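Local coordinates for UL37 (Suid herpesvirus 1, PDB 4K70), which is an inner tegument protein, here its N-terminal half, that probably helps control the trafficking of viral particles inside infected cells, at residues 34-39 with 173-178; 44-49 with 95-100; 86-91 with 133-138; 128-133 with 161-166; 382-387 with 392-397. All blocks are in the same frame, centred on the assembly; numbering follows the deposited sequence.

Interaction 1. Residues 34-39 with 173-178; sequences AGRETP and DMDFVQ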
# COMPACT_ATOMS: atom_id res chain seq x y z
N ALA A 34 -18.68 10.19 -16.43
CA ALA A 34 -17.57 9.34 -16.04
C ALA A 34 -16.24 10.02 -16.30
O ALA A 34 -15.18 9.50 -15.94
CB ALA A 34 -17.65 8.02 -16.78
N GLY A 35 -16.30 11.19 -16.93
CA GLY A 35 -15.09 11.90 -17.32
C GLY A 35 -14.25 12.43 -16.17
O GLY A 35 -14.69 13.30 -15.39
N ARG A 36 -13.02 11.93 -16.07
CA ARG A 36 -12.07 12.41 -15.06
C ARG A 36 -11.49 13.77 -15.43
O ARG A 36 -11.38 14.11 -16.60
CB ARG A 36 -10.96 11.39 -14.82
CG ARG A 36 -11.41 10.18 -14.01
CD ARG A 36 -10.61 10.06 -12.73
NE ARG A 36 -9.62 9.00 -12.83
CZ ARG A 36 -8.59 8.86 -12.01
NH1 ARG A 36 -8.38 9.72 -11.02
NH2 ARG A 36 -7.75 7.85 -12.20
N GLU A 37 -11.10 14.52 -14.41
CA GLU A 37 -10.62 15.88 -14.57
C GLU A 37 -9.35 16.07 -13.75
O GLU A 37 -9.05 15.28 -12.86
CB GLU A 37 -11.69 16.86 -14.08
CG GLU A 37 -12.00 17.97 -15.09
CD GLU A 37 -13.34 17.78 -15.78
OE1 GLU A 37 -14.18 17.03 -15.23
OE2 GLU A 37 -13.55 18.38 -16.86
N THR A 38 -8.60 17.11 -14.07
CA THR A 38 -7.37 17.38 -13.34
C THR A 38 -7.52 18.69 -12.58
O THR A 38 -8.39 19.50 -12.89
CB THR A 38 -6.14 17.43 -14.27
OG1 THR A 38 -6.20 18.58 -15.12
CG2 THR A 38 -6.04 16.15 -15.13
N PRO A 39 -6.68 18.90 -11.57
CA PRO A 39 -6.74 20.11 -10.75
C PRO A 39 -6.65 21.39 -11.59
O PRO A 39 -7.44 22.32 -11.37
CB PRO A 39 -5.54 19.96 -9.81
CG PRO A 39 -5.38 18.46 -9.66
CD PRO A 39 -5.77 17.88 -11.00
N ASP A 173 -14.52 7.96 -1.31
CA ASP A 173 -14.66 7.39 -2.64
C ASP A 173 -14.11 8.34 -3.74
O ASP A 173 -14.16 8.00 -4.91
CB ASP A 173 -16.12 7.07 -2.93
CG ASP A 173 -16.31 6.29 -4.24
OD1 ASP A 173 -15.70 5.22 -4.38
OD2 ASP A 173 -17.07 6.76 -5.12
N MET A 174 -13.61 9.51 -3.38
CA MET A 174 -13.15 10.45 -4.42
C MET A 174 -11.82 9.97 -4.98
O MET A 174 -10.96 9.49 -4.24
CB MET A 174 -13.04 11.88 -3.90
CG MET A 174 -14.36 12.43 -3.32
SD MET A 174 -14.23 14.19 -3.07
CE MET A 174 -15.94 14.59 -2.63
N ASP A 175 -11.64 10.10 -6.29
CA ASP A 175 -10.46 9.54 -6.96
C ASP A 175 -9.14 10.04 -6.38
O ASP A 175 -8.21 9.25 -6.18
CB ASP A 175 -10.52 9.77 -8.47
CG ASP A 175 -11.66 9.01 -9.13
OD1 ASP A 175 -12.16 8.05 -8.52
OD2 ASP A 175 -12.05 9.37 -10.26
N PHE A 176 -9.03 11.34 -6.12
CA PHE A 176 -7.76 11.85 -5.60
C PHE A 176 -7.39 11.24 -4.23
O PHE A 176 -6.21 11.09 -3.91
CB PHE A 176 -7.74 13.39 -5.57
CG PHE A 176 -8.61 14.00 -4.51
CD1 PHE A 176 -9.94 14.28 -4.76
CD2 PHE A 176 -8.08 14.32 -3.27
CE1 PHE A 176 -10.74 14.86 -3.79
CE2 PHE A 176 -8.88 14.89 -2.28
CZ PHE A 176 -10.21 15.16 -2.55
N VAL A 177 -8.39 10.88 -3.44
CA VAL A 177 -8.11 10.24 -2.16
C VAL A 177 -7.56 8.83 -2.35
O VAL A 177 -6.58 8.44 -1.71
CB VAL A 177 -9.35 10.17 -1.25
CG1 VAL A 177 -9.09 9.20 -0.11
CG2 VAL A 177 -9.70 11.58 -0.73
N GLN A 178 -8.20 8.05 -3.21
CA GLN A 178 -7.78 6.68 -3.47
C GLN A 178 -6.41 6.64 -4.16
O GLN A 178 -5.59 5.75 -3.90
CB GLN A 178 -8.85 5.95 -4.30
CG GLN A 178 -10.15 5.82 -3.52
CD GLN A 178 -9.95 5.00 -2.27
OE1 GLN A 178 -9.16 4.06 -2.28
NE2 GLN A 178 -10.64 5.35 -1.19
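Arg36 and Asp175 meet because each turns CG away from its own carbonyl carbon (chi1 -74° and -66°), and because the arginine chain then bends at chi2 and chi3, so that CD and NE pass Asp175 OD2 and NH1 ends beside Asp175 CB. The pair joins the loop between helices 20-32 and 39-60 to the first turn of helix 175-188, in the all-helical N-terminal half of UL37. The bridge is one of charge alone: Arg36 NE lies 3.6 Å from Asp175 OD2, but the oxygen sits well out of the guanidinium plane and no N-H points at it. The two flat groups are steeply inclined, their planes 74° apart. The other carboxylate oxygen, Asp175 OD1, has a firmer partner in Arg476 of helix 464-481, and Asp173 of the same segment pairs with Arg476 and Arg480. Asp175 is thus shared between two arginines, an arrangement that would be expected to keep it ionised. Arg36 also passes about 3 Å, between side chains, from Asp179, a residue seen to bind calcium in a crystal structure of this protein, though no calcium is bound to it here. Arg36 NH1 stands 3.3 Å from Asp175 CB.

Interaction 2. Residues 44-49 with 95-100; sequences GLWARA and LGVVNG. With NA (sodium ion), chain I.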
# COMPACT_ATOMS: atom_id res chain seq x y z
N GLY A 44 -9.31 25.89 -14.11
CA GLY A 44 -9.60 26.74 -15.26
C GLY A 44 -11.08 26.93 -15.54
O GLY A 44 -11.48 27.96 -16.08
N LEU A 45 -11.90 25.96 -15.15
CA LEU A 45 -13.32 25.98 -15.47
C LEU A 45 -14.25 26.32 -14.31
O LEU A 45 -15.45 26.44 -14.50
CB LEU A 45 -13.76 24.63 -16.02
CG LEU A 45 -13.21 24.21 -17.38
CD1 LEU A 45 -13.65 22.79 -17.68
CD2 LEU A 45 -13.67 25.18 -18.45
N TRP A 46 -13.70 26.46 -13.10
CA TRP A 46 -14.55 26.51 -11.92
C TRP A 46 -15.54 27.68 -11.91
O TRP A 46 -16.74 27.48 -11.71
CB TRP A 46 -13.73 26.55 -10.63
CG TRP A 46 -14.63 26.82 -9.46
CD1 TRP A 46 -14.84 28.02 -8.85
CD2 TRP A 46 -15.50 25.89 -8.82
NE1 TRP A 46 -15.77 27.89 -7.85
CE2 TRP A 46 -16.19 26.58 -7.81
CE3 TRP A 46 -15.75 24.52 -8.99
CZ2 TRP A 46 -17.11 25.96 -6.96
CZ3 TRP A 46 -16.66 23.90 -8.16
CH2 TRP A 46 -17.34 24.62 -7.16
N ALA A 47 -15.03 28.89 -12.09
CA ALA A 47 -15.84 30.10 -11.95
C ALA A 47 -16.99 30.12 -12.96
O ALA A 47 -18.14 30.42 -12.61
CB ALA A 47 -14.98 31.34 -12.08
N ARG A 48 -16.68 29.76 -14.20
CA ARG A 48 -17.68 29.64 -15.26
C ARG A 48 -18.68 28.53 -14.94
O ARG A 48 -19.89 28.71 -15.12
CB ARG A 48 -17.02 29.32 -16.61
CG ARG A 48 -16.05 30.38 -17.13
CD ARG A 48 -15.09 29.79 -18.19
NE ARG A 48 -15.81 29.28 -19.36
CZ ARG A 48 -15.28 28.52 -20.32
NH1 ARG A 48 -14.00 28.14 -20.25
NH2 ARG A 48 -16.02 28.12 -21.34
N ALA A 49 -18.19 27.38 -14.51
CA ALA A 49 -19.09 26.28 -14.17
C ALA A 49 -20.03 26.70 -13.03
O ALA A 49 -21.24 26.49 -13.11
CB ALA A 49 -18.32 25.02 -13.80
N LEU A 95 -8.46 24.39 -4.41
CA LEU A 95 -9.35 24.74 -3.30
C LEU A 95 -9.44 26.25 -3.08
O LEU A 95 -10.52 26.77 -2.79
CB LEU A 95 -8.90 24.08 -2.00
CG LEU A 95 -9.00 22.56 -1.97
CD1 LEU A 95 -8.56 22.07 -0.60
CD2 LEU A 95 -10.41 22.12 -2.30
N GLY A 96 -8.32 26.94 -3.21
CA GLY A 96 -8.30 28.39 -3.13
C GLY A 96 -9.24 29.08 -4.13
O GLY A 96 -9.92 30.05 -3.80
N VAL A 97 -9.26 28.57 -5.36
CA VAL A 97 -10.19 29.04 -6.38
C VAL A 97 -11.65 28.70 -6.03
O VAL A 97 -12.53 29.56 -6.10
CB VAL A 97 -9.81 28.48 -7.76
CG1 VAL A 97 -10.94 28.66 -8.77
CG2 VAL A 97 -8.54 29.15 -8.25
N VAL A 98 -11.91 27.45 -5.67
CA VAL A 98 -13.25 27.00 -5.33
C VAL A 98 -13.85 27.85 -4.21
O VAL A 98 -15.05 28.18 -4.21
CB VAL A 98 -13.24 25.50 -4.91
CG1 VAL A 98 -14.56 25.10 -4.28
CG2 VAL A 98 -12.91 24.62 -6.12
N ASN A 99 -12.99 28.24 -3.28
CA ASN A 99 -13.38 28.93 -2.06
C ASN A 99 -13.33 30.46 -2.20
O ASN A 99 -13.58 31.18 -1.24
CB ASN A 99 -12.45 28.47 -0.93
CG ASN A 99 -12.85 29.02 0.43
OD1 ASN A 99 -13.95 28.76 0.92
ND2 ASN A 99 -11.93 29.75 1.06
N GLY A 100 -13.02 30.96 -3.39
CA GLY A 100 -12.88 32.39 -3.60
C GLY A 100 -14.15 33.19 -3.36
O GLY A 100 -15.25 32.64 -3.28
NA NA I . -16.13 28.77 0.09
O HOH W 1 -16.44 30.91 -1.33
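Trp46 lays one face of its indole on the last turn of helix 89-98, where Val98 supplies both backbone and side chain. Val98 CA sits 3.9 Å from the centroid of the Trp46 five-membered ring and 19° off its normal, a CH-pi contact over the face. The two methyls of Val98 continue the cover across the six-membered ring: CG2 lies over the middle of the indole, and CG1 reaches Trp46 CZ2 at 3.8 Å. Val97 adds a flank at the pyrrole end, its CG1 4.0 Å from Trp46 CD1. With CG anti to the backbone N (chi1 171°), the indole of Trp46 reaches out from helix 39-60 and crosses the Val98 side chain at about a right angle. In the next shell, Thr103 OG1 bonds both Trp46 NE1 and Val98 O, tying the polar corner of the indole to the end of the helix it covers. Leu72 and Ala73 of helix 63-78 also pack on Trp46. Farther out, Asn99 points its CB away from helix 39-60 and binds a sodium ion through OD1 at 2.3 Å. Asp121 is a further ligand, and a water 2.6 Å from the sodium ion donates a hydrogen bond to Gly100 O. The arrangement is that of a helical bundle, with a tryptophan filling the seam between helices 39-60 and 89-98.

Interaction 3. Residues 86-91 with 133-138; sequences EGTAPL and AFDEAL. With NA (sodium ion), chain U.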
# COMPACT_ATOMS: atom_id res chain seq x y z
N GLU A 86 3.53 15.67 -7.40
CA GLU A 86 3.60 17.11 -7.18
C GLU A 86 3.07 17.53 -5.79
O GLU A 86 2.99 18.71 -5.49
CB GLU A 86 2.83 17.83 -8.29
CG GLU A 86 3.19 17.32 -9.69
CD GLU A 86 2.27 17.85 -10.77
OE1 GLU A 86 1.57 18.85 -10.50
OE2 GLU A 86 2.22 17.27 -11.87
N GLY A 87 2.71 16.56 -4.96
CA GLY A 87 2.29 16.88 -3.60
C GLY A 87 0.95 17.57 -3.48
O GLY A 87 0.12 17.50 -4.39
N THR A 88 0.73 18.25 -2.35
CA THR A 88 -0.58 18.87 -2.08
C THR A 88 -0.80 20.24 -2.74
O THR A 88 -1.95 20.66 -2.91
CB THR A 88 -0.84 19.01 -0.57
OG1 THR A 88 0.24 19.74 0.03
CG2 THR A 88 -0.95 17.62 0.09
N ALA A 89 0.27 20.93 -3.12
CA ALA A 89 0.16 22.32 -3.59
C ALA A 89 -0.93 22.56 -4.65
O ALA A 89 -1.75 23.46 -4.50
CB ALA A 89 1.52 22.86 -4.05
N PRO A 90 -0.94 21.74 -5.71
CA PRO A 90 -1.92 21.91 -6.78
C PRO A 90 -3.37 21.71 -6.30
O PRO A 90 -4.28 22.33 -6.86
CB PRO A 90 -1.55 20.81 -7.77
CG PRO A 90 -0.12 20.49 -7.49
CD PRO A 90 0.01 20.65 -6.00
N LEU A 91 -3.57 20.84 -5.31
CA LEU A 91 -4.90 20.66 -4.75
C LEU A 91 -5.31 21.86 -3.94
O LEU A 91 -6.44 22.33 -4.05
CB LEU A 91 -4.96 19.43 -3.83
CG LEU A 91 -4.92 18.09 -4.55
CD1 LEU A 91 -5.25 16.97 -3.55
CD2 LEU A 91 -5.90 18.11 -5.72
N ALA A 133 -3.06 16.19 6.60
CA ALA A 133 -2.83 14.82 7.06
C ALA A 133 -1.94 14.07 6.08
O ALA A 133 -1.06 13.29 6.48
CB ALA A 133 -4.16 14.09 7.24
N PHE A 134 -2.18 14.28 4.79
CA PHE A 134 -1.38 13.62 3.77
C PHE A 134 0.08 14.00 3.99
O PHE A 134 0.93 13.12 4.11
CB PHE A 134 -1.85 14.03 2.37
CG PHE A 134 -1.00 13.51 1.25
CD1 PHE A 134 0.09 14.24 0.80
CD2 PHE A 134 -1.28 12.28 0.65
CE1 PHE A 134 0.88 13.77 -0.24
CE2 PHE A 134 -0.50 11.80 -0.39
CZ PHE A 134 0.58 12.54 -0.84
N ASP A 135 0.35 15.29 4.08
CA ASP A 135 1.71 15.77 4.30
C ASP A 135 2.34 15.19 5.56
O ASP A 135 3.50 14.79 5.56
CB ASP A 135 1.76 17.30 4.33
CG ASP A 135 1.66 17.93 2.94
OD1 ASP A 135 2.05 17.28 1.95
OD2 ASP A 135 1.17 19.07 2.85
N GLU A 136 1.57 15.12 6.64
CA GLU A 136 2.08 14.52 7.87
C GLU A 136 2.43 13.05 7.67
O GLU A 136 3.45 12.58 8.17
CB GLU A 136 1.09 14.69 9.02
CG GLU A 136 1.73 14.68 10.40
CD GLU A 136 0.77 15.10 11.50
OE1 GLU A 136 -0.10 15.95 11.21
OE2 GLU A 136 0.88 14.58 12.63
N ALA A 137 1.60 12.32 6.94
CA ALA A 137 1.84 10.89 6.69
C ALA A 137 3.15 10.63 5.94
O ALA A 137 3.77 9.59 6.12
CB ALA A 137 0.67 10.26 5.93
N LEU A 138 3.56 11.58 5.09
CA LEU A 138 4.76 11.40 4.28
C LEU A 138 6.02 11.96 4.92
O LEU A 138 7.10 11.88 4.35
CB LEU A 138 4.59 12.06 2.91
CG LEU A 138 3.64 11.37 1.93
CD1 LEU A 138 3.45 12.27 0.73
CD2 LEU A 138 4.19 10.03 1.52
NA NA U . -0.47 19.04 -11.28
O HOH W 2 2.81 18.04 -0.55
O HOH W 3 -2.18 17.40 -10.80
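Thr88 meets helix 120-137 with both branches of its side chain, the methyl against Phe134 and the hydroxyl against Asp135. The apolar half is the compact one. Thr88 CG2 comes within 3.6 Å of Phe134 CD1, approaching the ring obliquely, and also touches Cys131 one turn earlier on the same helix. Phe134 is buried: its ring stacks with Trp84, and Tyr183 and Val184 of helix 175-188 pack against it, so the methyl adds to a wall already built from several parts of the helical bundle. The polar half lies toward the partly exposed Asp135 and is looser. A chi1 of 56° turns the threonine hydroxyl to Asp135 and leaves CG2 for Phe134; Thr88 OG1 stands 3.0 Å from Asp135 OD2, a probable hydrogen bond whose proton has another acceptor within reach. A water completes the link, taking the Thr88 N-H at 2.8 Å and donating to Asp135 OD1 at 2.7 Å. At the exposed start of the segment, Glu86 belongs to a calcium site with Asp83, and its OE1 binds a sodium ion at 2.2 Å. Gly87 O accepts a hydrogen bond from His82. Asp135 thus holds Thr88, just ahead of helix 89-98, through both oxygens, and the relay from the Thr88 N-H through water, with the hydroxyl, would probably help to stabilise a negative Asp135.

Interaction 4. Residues 128-133 with 161-166; sequences SEWCAA and RALVQP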
# COMPACT_ATOMS: atom_id res chain seq x y z
N SER A 128 -8.51 20.66 2.74
CA SER A 128 -7.36 21.29 3.35
C SER A 128 -6.83 20.44 4.49
O SER A 128 -5.64 20.20 4.58
CB SER A 128 -7.72 22.69 3.87
OG SER A 128 -7.85 23.61 2.80
N GLU A 129 -7.73 20.01 5.38
CA GLU A 129 -7.36 19.15 6.50
C GLU A 129 -6.80 17.83 6.03
O GLU A 129 -5.79 17.37 6.55
CB GLU A 129 -8.57 18.88 7.40
CG GLU A 129 -9.12 20.12 8.07
CD GLU A 129 -10.30 19.80 8.97
OE1 GLU A 129 -10.45 18.62 9.35
OE2 GLU A 129 -11.07 20.72 9.29
N TRP A 130 -7.45 17.23 5.04
CA TRP A 130 -6.99 15.97 4.49
C TRP A 130 -5.57 16.12 3.90
O TRP A 130 -4.69 15.28 4.17
CB TRP A 130 -7.98 15.45 3.45
CG TRP A 130 -7.73 14.03 3.02
CD1 TRP A 130 -8.32 12.91 3.52
CD2 TRP A 130 -6.83 13.59 1.99
NE1 TRP A 130 -7.85 11.80 2.87
CE2 TRP A 130 -6.93 12.18 1.93
CE3 TRP A 130 -5.96 14.24 1.12
CZ2 TRP A 130 -6.18 11.42 1.03
CZ3 TRP A 130 -5.21 13.48 0.22
CH2 TRP A 130 -5.33 12.08 0.19
N CYS A 131 -5.33 17.18 3.13
CA CYS A 131 -3.98 17.45 2.61
C CYS A 131 -2.95 17.64 3.72
O CYS A 131 -1.81 17.22 3.58
CB CYS A 131 -3.95 18.67 1.66
SG CYS A 131 -4.82 18.40 0.09
N ALA A 132 -3.34 18.28 4.82
CA ALA A 132 -2.43 18.44 5.94
C ALA A 132 -2.07 17.07 6.52
O ALA A 132 -0.91 16.81 6.87
CB ALA A 132 -3.04 19.33 7.02
N ALA A 133 -3.06 16.19 6.60
CA ALA A 133 -2.83 14.82 7.06
C ALA A 133 -1.94 14.07 6.08
O ALA A 133 -1.06 13.29 6.48
CB ALA A 133 -4.16 14.09 7.24
N ARG A 161 -3.86 6.07 8.49
CA ARG A 161 -4.95 6.16 9.47
C ARG A 161 -5.72 7.49 9.44
O ARG A 161 -6.95 7.48 9.39
CB ARG A 161 -4.37 5.93 10.88
CG ARG A 161 -5.35 5.44 11.90
CD ARG A 161 -4.62 4.84 13.11
NE ARG A 161 -3.54 5.71 13.59
CZ ARG A 161 -3.67 6.58 14.59
NH1 ARG A 161 -4.82 6.70 15.23
NH2 ARG A 161 -2.64 7.33 14.95
N ALA A 162 -5.01 8.61 9.50
CA ALA A 162 -5.68 9.92 9.52
C ALA A 162 -6.47 10.21 8.24
O ALA A 162 -7.43 10.98 8.25
CB ALA A 162 -4.68 11.06 9.80
N LEU A 163 -6.08 9.55 7.15
CA LEU A 163 -6.62 9.85 5.83
C LEU A 163 -7.96 9.19 5.55
O LEU A 163 -8.65 9.59 4.62
CB LEU A 163 -5.59 9.40 4.75
CG LEU A 163 -4.21 10.05 4.85
CD1 LEU A 163 -3.23 9.53 3.75
CD2 LEU A 163 -4.34 11.55 4.78
N VAL A 164 -8.30 8.15 6.32
CA VAL A 164 -9.56 7.43 6.12
C VAL A 164 -10.45 7.42 7.39
O VAL A 164 -11.32 6.56 7.55
CB VAL A 164 -9.35 6.00 5.59
CG1 VAL A 164 -8.53 6.03 4.25
CG2 VAL A 164 -8.64 5.12 6.61
N GLN A 165 -10.21 8.36 8.29
CA GLN A 165 -11.06 8.53 9.47
C GLN A 165 -12.45 9.03 9.06
O GLN A 165 -12.61 9.62 8.00
CB GLN A 165 -10.43 9.49 10.48
CG GLN A 165 -10.24 10.93 9.94
CD GLN A 165 -9.56 11.81 10.97
OE1 GLN A 165 -10.17 12.19 11.96
NE2 GLN A 165 -8.29 12.11 10.75
N PRO A 166 -13.46 8.81 9.92
CA PRO A 166 -14.86 9.10 9.59
C PRO A 166 -15.11 10.57 9.19
O PRO A 166 -15.96 10.82 8.35
CB PRO A 166 -15.61 8.76 10.88
CG PRO A 166 -14.76 7.67 11.52
CD PRO A 166 -13.33 8.11 11.22
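Leu163 CD2 wedges between Ala133 and the indole of Trp130, two residues one turn apart on helix 120-137. Leu163 CD2 is 3.5 Å from Ala133 CB, and on its other contact it sits over a face of the indole, 4.1 Å from the centroid of the Trp130 five-membered ring and 17° off the normal. This CH-pi contact is displaced toward the rim. Of the two leucine branches it is CD2 that does the touching, and the leucine lies roughly perpendicular to the tryptophan side chain. Ala162 widens the apolar patch, its CB 4.0 Å from Ala133 CB. In fold terms, a short 3-10 turn in the connection between helices 156-159 and 175-188 lies against the flank of a long helix of the bundle. Leu181 and Val184 of helix 175-188 pack on Leu163 as well, while Val177 and the edge-to-face ring of Phe168 meet Trp130. Toward its margin the contact turns polar. Trp130 NE1 donates to Leu163 O at 2.9 Å, in the carbonyl plane and on a lone pair, though the bond is bent to 141° at the hydrogen and the acceptor is tilted from the indole plane. At the outer rim Gln165 folds back on its own turn, NE2 giving a much straighter bond (165°) to Ala162 O at 2.9 Å.

Interaction 5. Residues 382-387 with 392-397; sequences HRLLDD and LDYVRA. With NA (sodium ion), chain F; CA (calcium ion), chain D.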
# COMPACT_ATOMS: atom_id res chain seq x y z
N HIS A 382 5.39 -10.69 1.46
CA HIS A 382 6.37 -9.68 1.01
C HIS A 382 5.93 -8.95 -0.24
O HIS A 382 6.12 -7.74 -0.38
CB HIS A 382 7.75 -10.31 0.80
CG HIS A 382 8.52 -10.50 2.07
ND1 HIS A 382 8.96 -9.44 2.84
CD2 HIS A 382 8.93 -11.62 2.71
CE1 HIS A 382 9.60 -9.90 3.90
NE2 HIS A 382 9.61 -11.22 3.84
N ARG A 383 5.33 -9.71 -1.16
CA ARG A 383 4.75 -9.15 -2.37
C ARG A 383 3.64 -8.13 -2.09
O ARG A 383 3.57 -7.10 -2.75
CB ARG A 383 4.16 -10.26 -3.23
CG ARG A 383 5.18 -11.05 -3.99
CD ARG A 383 4.54 -11.60 -5.23
NE ARG A 383 3.94 -12.92 -5.08
CZ ARG A 383 2.85 -13.32 -5.74
NH1 ARG A 383 2.23 -12.49 -6.58
NH2 ARG A 383 2.37 -14.54 -5.57
N LEU A 384 2.76 -8.45 -1.16
CA LEU A 384 1.63 -7.59 -0.84
C LEU A 384 2.00 -6.37 -0.03
O LEU A 384 1.29 -5.36 -0.07
CB LEU A 384 0.57 -8.37 -0.04
CG LEU A 384 -0.19 -9.47 -0.77
CD1 LEU A 384 -0.81 -10.44 0.23
CD2 LEU A 384 -1.26 -8.88 -1.66
N LEU A 385 3.07 -6.46 0.75
CA LEU A 385 3.34 -5.46 1.77
C LEU A 385 3.49 -4.04 1.22
O LEU A 385 3.01 -3.08 1.83
CB LEU A 385 4.55 -5.84 2.62
CG LEU A 385 4.95 -4.83 3.69
CD1 LEU A 385 3.81 -4.53 4.65
CD2 LEU A 385 6.20 -5.29 4.44
N ASP A 386 4.15 -3.88 0.07
CA ASP A 386 4.37 -2.53 -0.47
C ASP A 386 3.06 -1.85 -0.86
O ASP A 386 2.99 -0.63 -0.92
CB ASP A 386 5.38 -2.52 -1.65
CG ASP A 386 4.80 -3.09 -2.95
OD1 ASP A 386 4.86 -4.32 -3.15
OD2 ASP A 386 4.28 -2.30 -3.77
N ASP A 387 2.02 -2.64 -1.09
CA ASP A 387 0.77 -2.09 -1.58
C ASP A 387 -0.21 -1.87 -0.44
O ASP A 387 -1.24 -1.24 -0.63
CB ASP A 387 0.15 -3.05 -2.57
CG ASP A 387 1.05 -3.31 -3.75
OD1 ASP A 387 1.22 -2.38 -4.57
OD2 ASP A 387 1.58 -4.44 -3.85
N LEU A 392 -8.85 1.36 -2.32
CA LEU A 392 -9.19 0.59 -3.51
C LEU A 392 -7.98 -0.04 -4.19
O LEU A 392 -8.05 -1.18 -4.68
CB LEU A 392 -9.89 1.51 -4.50
CG LEU A 392 -10.39 0.92 -5.80
CD1 LEU A 392 -11.27 -0.28 -5.49
CD2 LEU A 392 -11.15 1.98 -6.58
N ASP A 393 -6.89 0.70 -4.24
CA ASP A 393 -5.65 0.22 -4.85
C ASP A 393 -5.16 -1.08 -4.21
O ASP A 393 -4.67 -1.97 -4.90
CB ASP A 393 -4.55 1.27 -4.73
CG ASP A 393 -3.27 0.84 -5.43
OD1 ASP A 393 -3.27 0.84 -6.67
OD2 ASP A 393 -2.28 0.50 -4.74
N TYR A 394 -5.26 -1.16 -2.90
CA TYR A 394 -4.81 -2.38 -2.23
C TYR A 394 -5.79 -3.53 -2.47
O TYR A 394 -5.37 -4.66 -2.65
CB TYR A 394 -4.54 -2.19 -0.75
CG TYR A 394 -4.05 -3.47 -0.09
CD1 TYR A 394 -2.89 -4.10 -0.54
CD2 TYR A 394 -4.74 -4.06 0.96
CE1 TYR A 394 -2.42 -5.27 0.03
CE2 TYR A 394 -4.29 -5.24 1.54
CZ TYR A 394 -3.12 -5.84 1.07
OH TYR A 394 -2.66 -7.00 1.64
N VAL A 395 -7.09 -3.22 -2.53
CA VAL A 395 -8.08 -4.23 -2.89
C VAL A 395 -7.71 -4.87 -4.23
O VAL A 395 -7.72 -6.09 -4.37
CB VAL A 395 -9.48 -3.65 -2.98
CG1 VAL A 395 -10.42 -4.69 -3.55
CG2 VAL A 395 -9.96 -3.22 -1.59
N ARG A 396 -7.38 -4.04 -5.21
CA ARG A 396 -6.97 -4.48 -6.53
C ARG A 396 -5.64 -5.23 -6.52
O ARG A 396 -5.49 -6.24 -7.20
CB ARG A 396 -6.86 -3.27 -7.47
CG ARG A 396 -8.21 -2.62 -7.82
CD ARG A 396 -8.01 -1.29 -8.55
NE ARG A 396 -9.26 -0.73 -9.06
CZ ARG A 396 -9.41 0.52 -9.49
NH1 ARG A 396 -8.38 1.36 -9.45
NH2 ARG A 396 -10.59 0.94 -9.94
N ALA A 397 -4.66 -4.72 -5.77
CA ALA A 397 -3.35 -5.38 -5.70
C ALA A 397 -3.47 -6.74 -5.02
O ALA A 397 -2.81 -7.70 -5.42
CB ALA A 397 -2.37 -4.53 -4.96
NA NA F . 6.79 -5.74 -1.70
CA CA D . 3.43 -5.56 -4.58
O HOH W 4 1.79 -6.93 -5.71
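Tyr394 CB begins 3.4 Å from Asp387 O, and the side chain then runs past Asp387 and Leu384. A chi1 of -179° swings the ring off its own backbone N toward Leu384 and brings Tyr394 CD1 to 3.3 Å from Asp387 O, which approaches the ring obliquely. Tyr394 CE1 next reaches Leu384 O at 3.7 Å and lies near Leu384 CD2. At the tip Tyr394 OH rests 3.9 Å from Leu384 CB, while its hydrogen bond goes to Met431 O. The unit is a helical hairpin: helices 366-385 and 392-402 run antiparallel, joined by a short turn and packed at their junction. One turn on from the tyrosine, Ala397 CB meets Asp387 CB at 3.8 Å. The outer end of Asp387 belongs to a calcium site, where OD2 binds the calcium ion at 2.3 Å together with Arg383 O, Asp386 OD1 and a water. Asp386 OD1 is shared with a sodium ion that His382 O also binds. The cations probably offset the crowding of the two neighbouring carboxylates, whose Asp386 OD2 and Asp387 OD1 stand 3.2 Å apart.

Interactions 2 and 3 are the buried contacts, and the others are partly buried. Interactions 2 and 3 hold opposite ends of helix 89-98, whereas interactions 3 and 4 share helix 120-137 and Ala133. Interaction 1 touches both of these, Phe176 packing on Leu91 and Val177 on Trp130, and closes a chain loop containing interactions 2, 3 and 4. Interaction 5 is separate in sequence, joined to interaction 1 by a probable hydrogen bond from Leu392 N to Gln178 OE1. An indole face is covered in 2 and 4, but the indole N-H bonds across the contact in 4 and to Thr103 in 2. Interaction 1 is a charge pair, 3 a water-assisted polar contact, and 5 sets calcium coordination beside ring packing.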